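PDB 1YGP: yeast glycogen phosphorylase from Saccharomyces cerevisiae, which belongs to the carbohydrate phosphorylase family, in the GT-B clan of two-domain folds, and holds a pyridoxal-5'-phosphate in its interior. Local coordinates for residues Asp113-Ile121 and Pro134-Leu142; Arg519-Pro527 and Val698-Pro706. All blocks are in the same frame, centred on the assembly; numbering follows the deposited sequence.

Interaction 1 (Asp113-Ile121 and Pro134-Leu142); sequences DNALINMKI and PREMIKGAL
Asp113 and Arg135 form a salt bridge beside an apolar patch of Leu116 with Ile138, where the C-terminal end of helix 111-117 meets the first turn of helix 135-145. The contact shows how two helices close together in sequence, joined by a linker absent from the model, can be held by one charged pair and a hydrophobic seam. Their short axes pass 9.7 Å apart at 119°.

CG of Asp113 points away from the backbone N (chi1 -160°), which places the carboxylate beside the carbonyl carbon, within reach of Arg135. OD2 of Asp113 lies 2.7 Å from NH1 of Arg135, at the edge of the guanidinium and in its plane, but the hydrogen bond is bent and weak, and the carboxylate plane is turned 61° from the guanidinium. NH1 of Arg135 also lies 2.9 Å from OD1 of Asp113. Before the bend at chi3 of Arg135, its CG touches CB of Leu116 at 3.7 Å and its CD lies 4.1 Å from CG1 of Ile117; the bend then turns the guanidinium toward Asp113.

Leu116 presents CD2 to CG2 of Ile138 at 3.8 Å. Leu149 of helix 149-153 and Ile76 of helix 65-94 also pack on Leu116, while Phe44 of helix 41-55 touches Ile138. The loop after the first helix packs on Pro134: CD of Pro134 lies 3.5 Å from CG1 of Ile121, and the sulfur of Met119 stands 4.4 Å from the same CD.

The opposite charges probably attract, though their hydrogen bond is weak, and Leu116 packs on Ile138 beside them.

Interaction 2 (Arg519-Pro527 and Val698-Pro706); sequences RRWLKQANP and VSKAEIIIP. With PLP (pyridoxal-5'-phosphate), chain E.
Glu702 reaches across to Arg520, Trp521 and Ala525, and its path illustrates how one acidic side chain can meet the other segment along its whole length. CB of Glu702 lies 4.1 Å from CB of Ala525. With CG anti to the carbonyl carbon (chi1 -80°) the chain then passes the indole, crossing it at about a right angle, CG standing 3.7 Å from CZ3 of Trp521. CD passes CG of Arg520, and the carboxylate divides: OE1 lies 3.5 Å from CG of Gln524, while OE2 accepts from NH1 of Arg520 at 2.9 Å and 156°. That salt bridge uses the syn side of the oxygen, somewhat out of the carboxylate plane but nearly within the guanidinium plane.

Next to it, CH2 of Trp521 touches CG1 of Val698 at 3.7 Å and O3 of pyridoxal-5'-phosphate at 3.4 Å; CG2 of Val698 meets C2A of pyridoxal-5'-phosphate. At the other end Pro706 packs its CG 3.8 Å from CB of Ala525.

The axes of the short helical segments 519-524 and 698-704 cross at 43°. Helix 165-179 lies against Trp521 through Arg168 and Cys172, helix 562-584 flanks Asn526 and Pro706, and helix 698-704 connects strands 688-693 and 710-713 of the six-stranded parallel sheet.

In the fold
Interactions 1 and 2 follow in series along the chain, with centres about 17 Å apart on the same side of the molecule's centre. They meet through helices 111-117 and 518-524: Gln524 packs on Asp113, Asn114 and Ile117, and Arg520 on Asn114, so the outer helix pair abuts the inner one. Strands 98-102 and 509-511, which precede these two helices, belong to the nine-stranded mixed sheet, whereas helix 698-704 belongs with the six-stranded parallel sheet. Interaction 2 thus packs helices attached to the two sheets against each other, consistent with the interdomain seam of a GT-B fold, and lines the pyridoxal-5'-phosphate pocket; interaction 1 lies farther out, its centre about 25 Å from the chain's centre.

Interaction 1 (Asp113-Ile121 and Pro134-Leu142)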
ATOM      1  N   ASP A 113     -18.172  -6.961 -11.776  1.00  4.74           N
ATOM      2  CA  ASP A 113     -19.315  -7.501 -12.501  1.00  6.79           C
ATOM      3  C   ASP A 113     -18.999  -7.881 -13.937  1.00  7.35           C
ATOM      4  O   ASP A 113     -19.501  -8.868 -14.484  1.00  3.28           O
ATOM      5  CB  ASP A 113     -20.414  -6.502 -12.477  1.00  8.31           C
ATOM      6  CG  ASP A 113     -21.782  -7.070 -12.748  1.00  9.05           C
ATOM      7  OD1 ASP A 113     -21.999  -8.265 -12.568  1.00  8.15           O
ATOM      8  OD2 ASP A 113     -22.642  -6.275 -13.117  1.00 17.22           O
ATOM      9  N   ASN A 114     -18.092  -7.088 -14.509  1.00  5.80           N
ATOM     10  CA  ASN A 114     -17.583  -7.359 -15.812  1.00  2.98           C
ATOM     11  C   ASN A 114     -16.953  -8.740 -15.805  1.00  4.83           C
ATOM     12  O   ASN A 114     -17.193  -9.488 -16.755  1.00  7.28           O
ATOM     13  CB  ASN A 114     -16.582  -6.292 -16.169  1.00  4.47           C
ATOM     14  CG  ASN A 114     -16.174  -6.391 -17.630  1.00  7.25           C
ATOM     15  OD1 ASN A 114     -15.056  -6.798 -17.915  1.00  7.07           O
ATOM     16  ND2 ASN A 114     -17.016  -6.095 -18.627  1.00  2.85           N
ATOM     17  N   ALA A 115     -16.226  -9.139 -14.758  1.00  5.07           N
ATOM     18  CA  ALA A 115     -15.653 -10.481 -14.684  1.00  7.28           C
ATOM     19  C   ALA A 115     -16.737 -11.525 -14.566  1.00  9.95           C
ATOM     20  O   ALA A 115     -16.628 -12.604 -15.142  1.00 17.27           O
ATOM     21  CB  ALA A 115     -14.761 -10.689 -13.485  1.00  2.00           C
ATOM     22  N   LEU A 116     -17.823 -11.226 -13.865  1.00 12.85           N
ATOM     23  CA  LEU A 116     -18.911 -12.179 -13.735  1.00 12.98           C
ATOM     24  C   LEU A 116     -19.616 -12.472 -15.061  1.00 11.33           C
ATOM     25  O   LEU A 116     -20.058 -13.610 -15.312  1.00 14.90           O
ATOM     26  CB  LEU A 116     -19.862 -11.613 -12.688  1.00  9.76           C
ATOM     27  CG  LEU A 116     -19.892 -12.269 -11.316  1.00 12.77           C
ATOM     28  CD1 LEU A 116     -18.488 -12.398 -10.762  1.00 19.07           C
ATOM     29  CD2 LEU A 116     -20.767 -11.442 -10.388  1.00 14.97           C
ATOM     30  N   ILE A 117     -19.758 -11.441 -15.898  1.00 10.85           N
ATOM     31  CA  ILE A 117     -20.372 -11.552 -17.217  1.00 11.21           C
ATOM     32  C   ILE A 117     -19.374 -12.193 -18.158  1.00 15.83           C
ATOM     33  O   ILE A 117     -19.753 -13.135 -18.840  1.00 24.26           O
ATOM     34  CB  ILE A 117     -20.791 -10.147 -17.743  1.00  6.32           C
ATOM     35  CG1 ILE A 117     -22.068  -9.766 -17.029  1.00  2.00           C
ATOM     36  CG2 ILE A 117     -21.009 -10.110 -19.252  1.00  2.85           C
ATOM     37  CD1 ILE A 117     -22.242  -8.255 -17.048  1.00  2.00           C
ATOM     38  N   ASN A 118     -18.108 -11.798 -18.233  1.00 15.85           N
ATOM     39  CA  ASN A 118     -17.202 -12.412 -19.172  1.00 14.94           C
ATOM     40  C   ASN A 118     -16.601 -13.616 -18.488  1.00 24.24           C
ATOM     41  O   ASN A 118     -15.385 -13.670 -18.245  1.00 28.81           O
ATOM     42  CB  ASN A 118     -16.108 -11.466 -19.541  1.00 14.43           C
ATOM     43  CG  ASN A 118     -16.633 -10.246 -20.216  1.00 12.93           C
ATOM     44  OD1 ASN A 118     -17.191 -10.295 -21.311  1.00 14.53           O
ATOM     45  ND2 ASN A 118     -16.488  -9.125 -19.535  1.00 11.11           N
ATOM     46  N   MET A 119     -17.434 -14.609 -18.164  1.00 27.10           N
ATOM     47  CA  MET A 119     -16.952 -15.763 -17.441  1.00 27.41           C
ATOM     48  C   MET A 119     -17.511 -16.984 -18.121  1.00 31.63           C
ATOM     49  O   MET A 119     -18.727 -17.197 -18.092  1.00 38.40           O
ATOM     50  CB  MET A 119     -17.423 -15.707 -15.998  1.00 22.01           C
ATOM     51  CG  MET A 119     -16.624 -16.660 -15.136  1.00 26.82           C
ATOM     52  SD  MET A 119     -17.484 -17.106 -13.606  1.00 34.62           S
ATOM     53  CE  MET A 119     -16.676 -16.076 -12.430  1.00 26.64           C
ATOM     54  N   LYS A 120     -16.656 -17.773 -18.761  1.00 36.14           N
ATOM     55  CA  LYS A 120     -17.065 -19.026 -19.398  1.00 40.78           C
ATOM     56  C   LYS A 120     -17.004 -20.167 -18.394  1.00 41.86           C
ATOM     57  O   LYS A 120     -16.142 -20.148 -17.515  1.00 40.99           O
ATOM     58  CB  LYS A 120     -16.139 -19.388 -20.562  1.00 39.14           C
ATOM     59  N   ILE A 121     -17.934 -21.105 -18.505  1.00 47.90           N
ATOM     60  CA  ILE A 121     -18.007 -22.299 -17.666  1.00 53.58           C
ATOM     61  C   ILE A 121     -17.941 -23.441 -18.699  1.00 58.71           C
ATOM     62  O   ILE A 121     -17.204 -24.407 -18.492  1.00 62.00           O
ATOM     63  CB  ILE A 121     -19.360 -22.327 -16.860  1.00 49.85           C
ATOM     64  CG1 ILE A 121     -19.402 -21.194 -15.858  1.00 46.76           C
ATOM     65  CG2 ILE A 121     -19.525 -23.644 -16.121  1.00 49.82           C
ATOM     66  CD1 ILE A 121     -18.248 -21.118 -14.853  1.00 44.95           C
ATOM     67  N   PRO A 134     -21.005 -16.785 -15.225  1.00 25.80           N
ATOM     68  CA  PRO A 134     -22.400 -16.385 -15.207  1.00 25.82           C
ATOM     69  C   PRO A 134     -22.747 -15.749 -13.884  1.00 21.36           C
ATOM     70  O   PRO A 134     -22.654 -16.373 -12.818  1.00 14.71           O
ATOM     71  CB  PRO A 134     -23.340 -17.575 -15.403  1.00 18.99           C
ATOM     72  CG  PRO A 134     -22.513 -18.278 -16.417  1.00 24.98           C
ATOM     73  CD  PRO A 134     -21.113 -18.104 -15.811  1.00 29.29           C
ATOM     74  N   ARG A 135     -23.152 -14.496 -14.083  1.00 13.15           N
ATOM     75  CA  ARG A 135     -23.683 -13.687 -13.033  1.00 11.00           C
ATOM     76  C   ARG A 135     -24.761 -14.408 -12.239  1.00 12.65           C
ATOM     77  O   ARG A 135     -24.741 -14.305 -11.025  1.00 10.35           O
ATOM     78  CB  ARG A 135     -24.277 -12.443 -13.610  1.00  6.84           C
ATOM     79  CG  ARG A 135     -23.440 -11.248 -13.339  1.00  4.38           C
ATOM     80  CD  ARG A 135     -24.278 -10.056 -13.647  1.00  9.06           C
ATOM     81  NE  ARG A 135     -25.332  -9.909 -12.669  1.00 14.85           N
ATOM     82  CZ  ARG A 135     -25.562  -8.744 -12.065  1.00 20.31           C
ATOM     83  NH1 ARG A 135     -24.842  -7.664 -12.324  1.00 19.30           N
ATOM     84  NH2 ARG A 135     -26.546  -8.654 -11.171  1.00 29.25           N
ATOM     85  N   GLU A 136     -25.672 -15.182 -12.840  1.00 13.25           N
ATOM     86  CA  GLU A 136     -26.725 -15.816 -12.059  1.00 14.78           C
ATOM     87  C   GLU A 136     -26.219 -16.929 -11.166  1.00 16.66           C
ATOM     88  O   GLU A 136     -26.731 -17.064 -10.057  1.00 20.99           O
ATOM     89  CB  GLU A 136     -27.799 -16.400 -12.956  1.00 12.97           C
ATOM     90  N   MET A 137     -25.202 -17.702 -11.563  1.00 15.76           N
ATOM     91  CA  MET A 137     -24.670 -18.741 -10.691  1.00 17.39           C
ATOM     92  C   MET A 137     -24.028 -18.109  -9.453  1.00 18.11           C
ATOM     93  O   MET A 137     -24.369 -18.474  -8.329  1.00 18.81           O
ATOM     94  CB  MET A 137     -23.626 -19.574 -11.428  1.00 18.13           C
ATOM     95  CG  MET A 137     -23.009 -20.629 -10.531  1.00 20.03           C
ATOM     96  SD  MET A 137     -21.458 -21.326 -11.132  1.00 34.49           S
ATOM     97  CE  MET A 137     -22.147 -22.315 -12.432  1.00 34.64           C
ATOM     98  N   ILE A 138     -23.125 -17.137  -9.655  1.00 19.74           N
ATOM     99  CA  ILE A 138     -22.432 -16.403  -8.595  1.00 16.12           C
ATOM    100  C   ILE A 138     -23.476 -15.704  -7.737  1.00 15.39           C
ATOM    101  O   ILE A 138     -23.455 -15.808  -6.514  1.00 17.83           O
ATOM    102  CB  ILE A 138     -21.440 -15.366  -9.236  1.00 16.59           C
ATOM    103  CG1 ILE A 138     -20.378 -16.105 -10.056  1.00 18.71           C
ATOM    104  CG2 ILE A 138     -20.752 -14.525  -8.172  1.00 16.36           C
ATOM    105  CD1 ILE A 138     -19.611 -17.266  -9.375  1.00 13.13           C
ATOM    106  N   LYS A 139     -24.436 -15.051  -8.383  1.00 13.52           N
ATOM    107  CA  LYS A 139     -25.543 -14.359  -7.744  1.00 13.81           C
ATOM    108  C   LYS A 139     -26.214 -15.292  -6.771  1.00 11.90           C
ATOM    109  O   LYS A 139     -26.451 -14.951  -5.615  1.00 16.27           O
ATOM    110  CB  LYS A 139     -26.531 -13.917  -8.814  1.00 15.70           C
ATOM    111  CG  LYS A 139     -27.857 -13.314  -8.451  1.00 16.12           C
ATOM    112  CD  LYS A 139     -27.678 -11.894  -8.001  1.00 21.72           C
ATOM    113  CE  LYS A 139     -29.047 -11.239  -7.896  1.00 26.15           C
ATOM    114  NZ  LYS A 139     -29.744 -11.230  -9.177  1.00 36.46           N
ATOM    115  N   GLY A 140     -26.452 -16.502  -7.258  1.00 14.70           N
ATOM    116  CA  GLY A 140     -27.112 -17.549  -6.491  1.00 15.47           C
ATOM    117  C   GLY A 140     -26.293 -17.908  -5.284  1.00 12.39           C
ATOM    118  O   GLY A 140     -26.728 -17.752  -4.140  1.00 18.22           O
ATOM    119  N   ALA A 141     -25.053 -18.261  -5.578  1.00  8.38           N
ATOM    120  CA  ALA A 141     -24.107 -18.693  -4.581  1.00  6.68           C
ATOM    121  C   ALA A 141     -23.984 -17.677  -3.457  1.00  7.22           C
ATOM    122  O   ALA A 141     -24.062 -18.042  -2.290  1.00  9.21           O
ATOM    123  CB  ALA A 141     -22.755 -18.892  -5.231  1.00  2.00           C
ATOM    124  N   LEU A 142     -23.938 -16.397  -3.766  1.00  6.28           N
ATOM    125  CA  LEU A 142     -23.698 -15.368  -2.780  1.00  6.02           C
ATOM    126  C   LEU A 142     -24.908 -15.182  -1.891  1.00  7.48           C
ATOM    127  O   LEU A 142     -24.801 -15.104  -0.663  1.00  8.43           O
ATOM    128  CB  LEU A 142     -23.320 -14.132  -3.583  1.00  4.99           C
ATOM    129  CG  LEU A 142     -22.190 -13.181  -3.224  1.00  6.92           C
ATOM    130  CD1 LEU A 142     -21.000 -13.872  -2.581  1.00  6.43           C
ATOM    131  CD2 LEU A 142     -21.770 -12.523  -4.531  1.00 10.78           C
TER

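Interaction 2 (Arg519-Pro527 and Val698-Pro706)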
ATOM      1  N   ARG A 519     -20.749  -5.388 -24.005  1.00  2.44           N
ATOM      2  CA  ARG A 519     -20.942  -6.061 -22.738  1.00  6.03           C
ATOM      3  C   ARG A 519     -21.016  -5.089 -21.581  1.00  8.37           C
ATOM      4  O   ARG A 519     -21.838  -5.306 -20.692  1.00 13.75           O
ATOM      5  CB  ARG A 519     -19.838  -7.055 -22.457  1.00  5.66           C
ATOM      6  CG  ARG A 519     -19.960  -8.370 -23.215  1.00 12.28           C
ATOM      7  CD  ARG A 519     -19.625  -8.278 -24.705  1.00 13.19           C
ATOM      8  NE  ARG A 519     -18.218  -8.048 -24.977  1.00 13.57           N
ATOM      9  CZ  ARG A 519     -17.812  -7.783 -26.226  1.00 17.17           C
ATOM     10  NH1 ARG A 519     -18.672  -7.717 -27.243  1.00 10.79           N
ATOM     11  NH2 ARG A 519     -16.517  -7.576 -26.481  1.00 14.54           N
ATOM     12  N   ARG A 520     -20.255  -3.994 -21.508  1.00 10.13           N
ATOM     13  CA  ARG A 520     -20.403  -3.105 -20.369  1.00  9.63           C
ATOM     14  C   ARG A 520     -21.541  -2.149 -20.647  1.00 11.75           C
ATOM     15  O   ARG A 520     -22.458  -2.023 -19.835  1.00 14.32           O
ATOM     16  CB  ARG A 520     -19.152  -2.296 -20.104  1.00  6.87           C
ATOM     17  CG  ARG A 520     -19.255  -1.555 -18.774  1.00  8.07           C
ATOM     18  CD  ARG A 520     -18.042  -0.680 -18.473  1.00  4.70           C
ATOM     19  NE  ARG A 520     -16.901  -1.509 -18.117  1.00 15.64           N
ATOM     20  CZ  ARG A 520     -16.676  -1.915 -16.867  1.00 13.90           C
ATOM     21  NH1 ARG A 520     -17.483  -1.581 -15.863  1.00 17.98           N
ATOM     22  NH2 ARG A 520     -15.614  -2.665 -16.615  1.00  9.75           N
ATOM     23  N   TRP A 521     -21.578  -1.553 -21.827  1.00 14.03           N
ATOM     24  CA  TRP A 521     -22.571  -0.537 -22.053  1.00 15.46           C
ATOM     25  C   TRP A 521     -23.991  -1.024 -22.337  1.00 17.95           C
ATOM     26  O   TRP A 521     -24.910  -0.232 -22.103  1.00 21.45           O
ATOM     27  CB  TRP A 521     -21.954   0.372 -23.135  1.00  9.21           C
ATOM     28  CG  TRP A 521     -20.725   1.041 -22.500  1.00  7.80           C
ATOM     29  CD1 TRP A 521     -19.453   0.814 -22.973  1.00  8.02           C
ATOM     30  CD2 TRP A 521     -20.721   1.844 -21.375  1.00  4.70           C
ATOM     31  NE1 TRP A 521     -18.646   1.452 -22.154  1.00  2.00           N
ATOM     32  CE2 TRP A 521     -19.349   2.071 -21.196  1.00  3.30           C
ATOM     33  CE3 TRP A 521     -21.642   2.400 -20.482  1.00  2.00           C
ATOM     34  CZ2 TRP A 521     -18.887   2.847 -20.129  1.00  3.91           C
ATOM     35  CZ3 TRP A 521     -21.182   3.173 -19.416  1.00  2.00           C
ATOM     36  CH2 TRP A 521     -19.817   3.391 -19.240  1.00  2.00           C
ATOM     37  N   LEU A 522     -24.247  -2.288 -22.742  1.00 15.42           N
ATOM     38  CA  LEU A 522     -25.613  -2.800 -22.873  1.00  8.82           C
ATOM     39  C   LEU A 522     -25.906  -3.891 -21.845  1.00  9.55           C
ATOM     40  O   LEU A 522     -26.863  -3.806 -21.072  1.00  7.82           O
ATOM     41  CB  LEU A 522     -25.856  -3.367 -24.274  1.00  5.24           C
ATOM     42  CG  LEU A 522     -27.170  -4.079 -24.651  1.00  2.23           C
ATOM     43  CD1 LEU A 522     -28.344  -3.176 -24.422  1.00  6.29           C
ATOM     44  CD2 LEU A 522     -27.180  -4.415 -26.123  1.00  2.00           C
ATOM     45  N   LYS A 523     -25.086  -4.930 -21.753  1.00 11.59           N
ATOM     46  CA  LYS A 523     -25.429  -6.025 -20.854  1.00 13.58           C
ATOM     47  C   LYS A 523     -25.141  -5.695 -19.405  1.00 13.91           C
ATOM     48  O   LYS A 523     -25.933  -6.060 -18.538  1.00 18.84           O
ATOM     49  CB  LYS A 523     -24.680  -7.305 -21.251  1.00 12.19           C
ATOM     50  CG  LYS A 523     -25.195  -8.466 -20.446  1.00  6.74           C
ATOM     51  CD  LYS A 523     -24.575  -9.739 -20.920  1.00 16.15           C
ATOM     52  CE  LYS A 523     -25.041 -10.892 -20.025  1.00 23.61           C
ATOM     53  NZ  LYS A 523     -26.488 -10.970 -19.871  1.00 21.52           N
ATOM     54  N   GLN A 524     -24.046  -5.015 -19.088  1.00 13.13           N
ATOM     55  CA  GLN A 524     -23.784  -4.665 -17.713  1.00 14.45           C
ATOM     56  C   GLN A 524     -24.708  -3.534 -17.298  1.00 16.32           C
ATOM     57  O   GLN A 524     -25.491  -3.699 -16.362  1.00 22.11           O
ATOM     58  CB  GLN A 524     -22.358  -4.233 -17.556  1.00 11.11           C
ATOM     59  CG  GLN A 524     -21.957  -4.134 -16.096  1.00 15.29           C
ATOM     60  CD  GLN A 524     -20.475  -4.373 -15.937  1.00 15.32           C
ATOM     61  OE1 GLN A 524     -19.781  -3.734 -15.167  1.00 15.04           O
ATOM     62  NE2 GLN A 524     -19.890  -5.336 -16.632  1.00 19.99           N
ATOM     63  N   ALA A 525     -24.649  -2.410 -18.014  1.00 13.67           N
ATOM     64  CA  ALA A 525     -25.426  -1.237 -17.674  1.00 13.08           C
ATOM     65  C   ALA A 525     -26.922  -1.395 -17.804  1.00 15.06           C
ATOM     66  O   ALA A 525     -27.641  -0.771 -17.027  1.00 13.18           O
ATOM     67  CB  ALA A 525     -25.022  -0.055 -18.544  1.00 12.84           C
ATOM     68  N   ASN A 526     -27.427  -2.222 -18.732  1.00 18.25           N
ATOM     69  CA  ASN A 526     -28.864  -2.337 -18.926  1.00 17.15           C
ATOM     70  C   ASN A 526     -29.333  -3.777 -19.121  1.00 18.03           C
ATOM     71  O   ASN A 526     -29.872  -4.146 -20.175  1.00 17.30           O
ATOM     72  CB  ASN A 526     -29.253  -1.487 -20.125  1.00 19.41           C
ATOM     73  CG  ASN A 526     -30.718  -1.056 -20.164  1.00 25.16           C
ATOM     74  OD1 ASN A 526     -31.606  -1.570 -19.469  1.00 28.10           O
ATOM     75  ND2 ASN A 526     -31.046  -0.073 -20.998  1.00 23.80           N
ATOM     76  N   PRO A 527     -29.212  -4.647 -18.103  1.00 17.46           N
ATOM     77  CA  PRO A 527     -29.627  -6.042 -18.148  1.00 15.45           C
ATOM     78  C   PRO A 527     -31.067  -6.241 -18.570  1.00 18.81           C
ATOM     79  O   PRO A 527     -31.346  -7.092 -19.409  1.00 20.94           O
ATOM     80  CB  PRO A 527     -29.369  -6.542 -16.767  1.00 14.59           C
ATOM     81  CG  PRO A 527     -29.561  -5.324 -15.880  1.00 11.70           C
ATOM     82  CD  PRO A 527     -28.825  -4.303 -16.734  1.00 15.68           C
ATOM     83  N   VAL A 698     -17.338   6.050 -14.251  1.00 10.54           N
ATOM     84  CA  VAL A 698     -18.006   5.126 -15.152  1.00  9.91           C
ATOM     85  C   VAL A 698     -19.235   4.502 -14.518  1.00 10.58           C
ATOM     86  O   VAL A 698     -20.273   4.418 -15.170  1.00 13.37           O
ATOM     87  CB  VAL A 698     -16.978   4.047 -15.606  1.00  7.47           C
ATOM     88  CG1 VAL A 698     -17.596   2.834 -16.301  1.00  2.00           C
ATOM     89  CG2 VAL A 698     -16.097   4.717 -16.638  1.00  6.37           C
ATOM     90  N   SER A 699     -19.174   4.135 -13.244  1.00  8.52           N
ATOM     91  CA  SER A 699     -20.249   3.437 -12.579  1.00  6.02           C
ATOM     92  C   SER A 699     -21.493   4.300 -12.540  1.00 11.19           C
ATOM     93  O   SER A 699     -22.603   3.847 -12.842  1.00 11.65           O
ATOM     94  CB  SER A 699     -19.736   3.085 -11.212  1.00  2.00           C
ATOM     95  OG  SER A 699     -18.511   2.385 -11.424  1.00  7.27           O
ATOM     96  N   LYS A 700     -21.283   5.593 -12.279  1.00 12.07           N
ATOM     97  CA  LYS A 700     -22.376   6.533 -12.298  1.00 12.47           C
ATOM     98  C   LYS A 700     -22.939   6.578 -13.717  1.00 13.60           C
ATOM     99  O   LYS A 700     -24.150   6.497 -13.909  1.00 12.23           O
ATOM    100  CB  LYS A 700     -21.850   7.872 -11.856  1.00 10.86           C
ATOM    101  CG  LYS A 700     -21.402   7.819 -10.396  1.00  9.20           C
ATOM    102  CD  LYS A 700     -22.014   8.989  -9.656  1.00  7.48           C
ATOM    103  CE  LYS A 700     -21.489   9.075  -8.248  1.00 11.56           C
ATOM    104  NZ  LYS A 700     -20.049   9.263  -8.215  1.00 18.16           N
ATOM    105  N   ALA A 701     -22.087   6.575 -14.744  1.00 17.17           N
ATOM    106  CA  ALA A 701     -22.523   6.579 -16.134  1.00 17.09           C
ATOM    107  C   ALA A 701     -23.231   5.274 -16.480  1.00 16.75           C
ATOM    108  O   ALA A 701     -24.112   5.282 -17.344  1.00 19.75           O
ATOM    109  CB  ALA A 701     -21.329   6.749 -17.074  1.00 15.68           C
ATOM    110  N   GLU A 702     -22.931   4.148 -15.826  1.00 13.26           N
ATOM    111  CA  GLU A 702     -23.662   2.929 -16.103  1.00 13.08           C
ATOM    112  C   GLU A 702     -25.055   3.014 -15.494  1.00 15.44           C
ATOM    113  O   GLU A 702     -25.921   2.269 -15.940  1.00 17.54           O
ATOM    114  CB  GLU A 702     -22.950   1.718 -15.532  1.00 10.65           C
ATOM    115  CG  GLU A 702     -21.776   1.180 -16.348  1.00 14.23           C
ATOM    116  CD  GLU A 702     -20.949   0.118 -15.615  1.00 19.28           C
ATOM    117  OE1 GLU A 702     -21.508  -0.814 -15.036  1.00 24.77           O
ATOM    118  OE2 GLU A 702     -19.728   0.227 -15.597  1.00 23.40           O
ATOM    119  N   ILE A 703     -25.329   3.876 -14.494  1.00 14.27           N
ATOM    120  CA  ILE A 703     -26.672   4.014 -13.949  1.00 11.01           C
ATOM    121  C   ILE A 703     -27.413   5.091 -14.737  1.00 12.76           C
ATOM    122  O   ILE A 703     -28.575   4.913 -15.117  1.00 16.70           O
ATOM    123  CB  ILE A 703     -26.606   4.393 -12.445  1.00 12.04           C
ATOM    124  CG1 ILE A 703     -25.913   3.290 -11.656  1.00 17.01           C
ATOM    125  CG2 ILE A 703     -28.008   4.565 -11.872  1.00 14.11           C
ATOM    126  CD1 ILE A 703     -26.477   1.841 -11.799  1.00 17.58           C
ATOM    127  N   ILE A 704     -26.714   6.196 -15.027  1.00 10.29           N
ATOM    128  CA  ILE A 704     -27.258   7.359 -15.720  1.00  7.16           C
ATOM    129  C   ILE A 704     -27.592   7.094 -17.175  1.00 10.91           C
ATOM    130  O   ILE A 704     -28.727   7.380 -17.556  1.00 16.36           O
ATOM    131  CB  ILE A 704     -26.261   8.528 -15.618  1.00  2.16           C
ATOM    132  CG1 ILE A 704     -26.211   8.963 -14.181  1.00  2.00           C
ATOM    133  CG2 ILE A 704     -26.655   9.696 -16.517  1.00  6.69           C
ATOM    134  CD1 ILE A 704     -25.227  10.101 -13.907  1.00 11.16           C
ATOM    135  N   ILE A 705     -26.710   6.556 -18.023  1.00  9.30           N
ATOM    136  CA  ILE A 705     -27.061   6.350 -19.418  1.00  9.33           C
ATOM    137  C   ILE A 705     -28.307   5.483 -19.694  1.00 11.80           C
ATOM    138  O   ILE A 705     -29.175   6.006 -20.403  1.00 14.48           O
ATOM    139  CB  ILE A 705     -25.775   5.826 -20.099  1.00  3.61           C
ATOM    140  CG1 ILE A 705     -24.924   7.069 -20.276  1.00  2.17           C
ATOM    141  CG2 ILE A 705     -26.005   5.092 -21.418  1.00  2.00           C
ATOM    142  CD1 ILE A 705     -23.460   6.935 -20.717  1.00  7.46           C
ATOM    143  N   PRO A 706     -28.593   4.261 -19.216  1.00 10.84           N
ATOM    144  CA  PRO A 706     -29.832   3.539 -19.550  1.00 10.40           C
ATOM    145  C   PRO A 706     -31.134   4.212 -19.079  1.00 12.11           C
ATOM    146  O   PRO A 706     -32.226   3.760 -19.441  1.00  6.18           O
ATOM    147  CB  PRO A 706     -29.644   2.162 -18.945  1.00  4.96           C
ATOM    148  CG  PRO A 706     -28.148   2.034 -18.823  1.00 10.74           C
ATOM    149  CD  PRO A 706     -27.728   3.436 -18.387  1.00 10.37           C
TER
HETATM  150  N1  PLP E 860     -16.288   9.401 -19.077  1.00 10.68           N
HETATM  151  C2  PLP E 860     -17.069   8.339 -18.732  1.00  9.52           C
HETATM  152  C2A PLP E 860     -17.276   8.047 -17.267  1.00  7.12           C
HETATM  153  C3  PLP E 860     -17.635   7.537 -19.713  1.00  8.64           C
HETATM  154  O3  PLP E 860     -18.362   6.427 -19.364  1.00  6.60           O
HETATM  155  C4  PLP E 860     -17.424   7.825 -21.052  1.00  9.70           C
HETATM  156  C4A PLP E 860     -18.235   7.264 -22.042  1.00  7.97           C
HETATM  157  C5  PLP E 860     -16.614   8.903 -21.382  1.00 14.89           C
HETATM  158  C6  PLP E 860     -16.058   9.679 -20.392  1.00 13.47           C
HETATM  159  C5A PLP E 860     -16.420   9.328 -22.859  1.00 16.63           C
HETATM  160  O4P PLP E 860     -17.473  10.233 -23.228  1.00 17.71           O
HETATM  161  P   PLP E 860     -17.237  11.574 -24.031  1.00 17.03           P
HETATM  162  O1P PLP E 860     -16.019  11.370 -24.845  1.00 13.83           O
HETATM  163  O2P PLP E 860     -18.495  11.571 -25.036  1.00 13.95           O
HETATM  164  O3P PLP E 860     -17.430  12.717 -23.101  1.00 21.76           O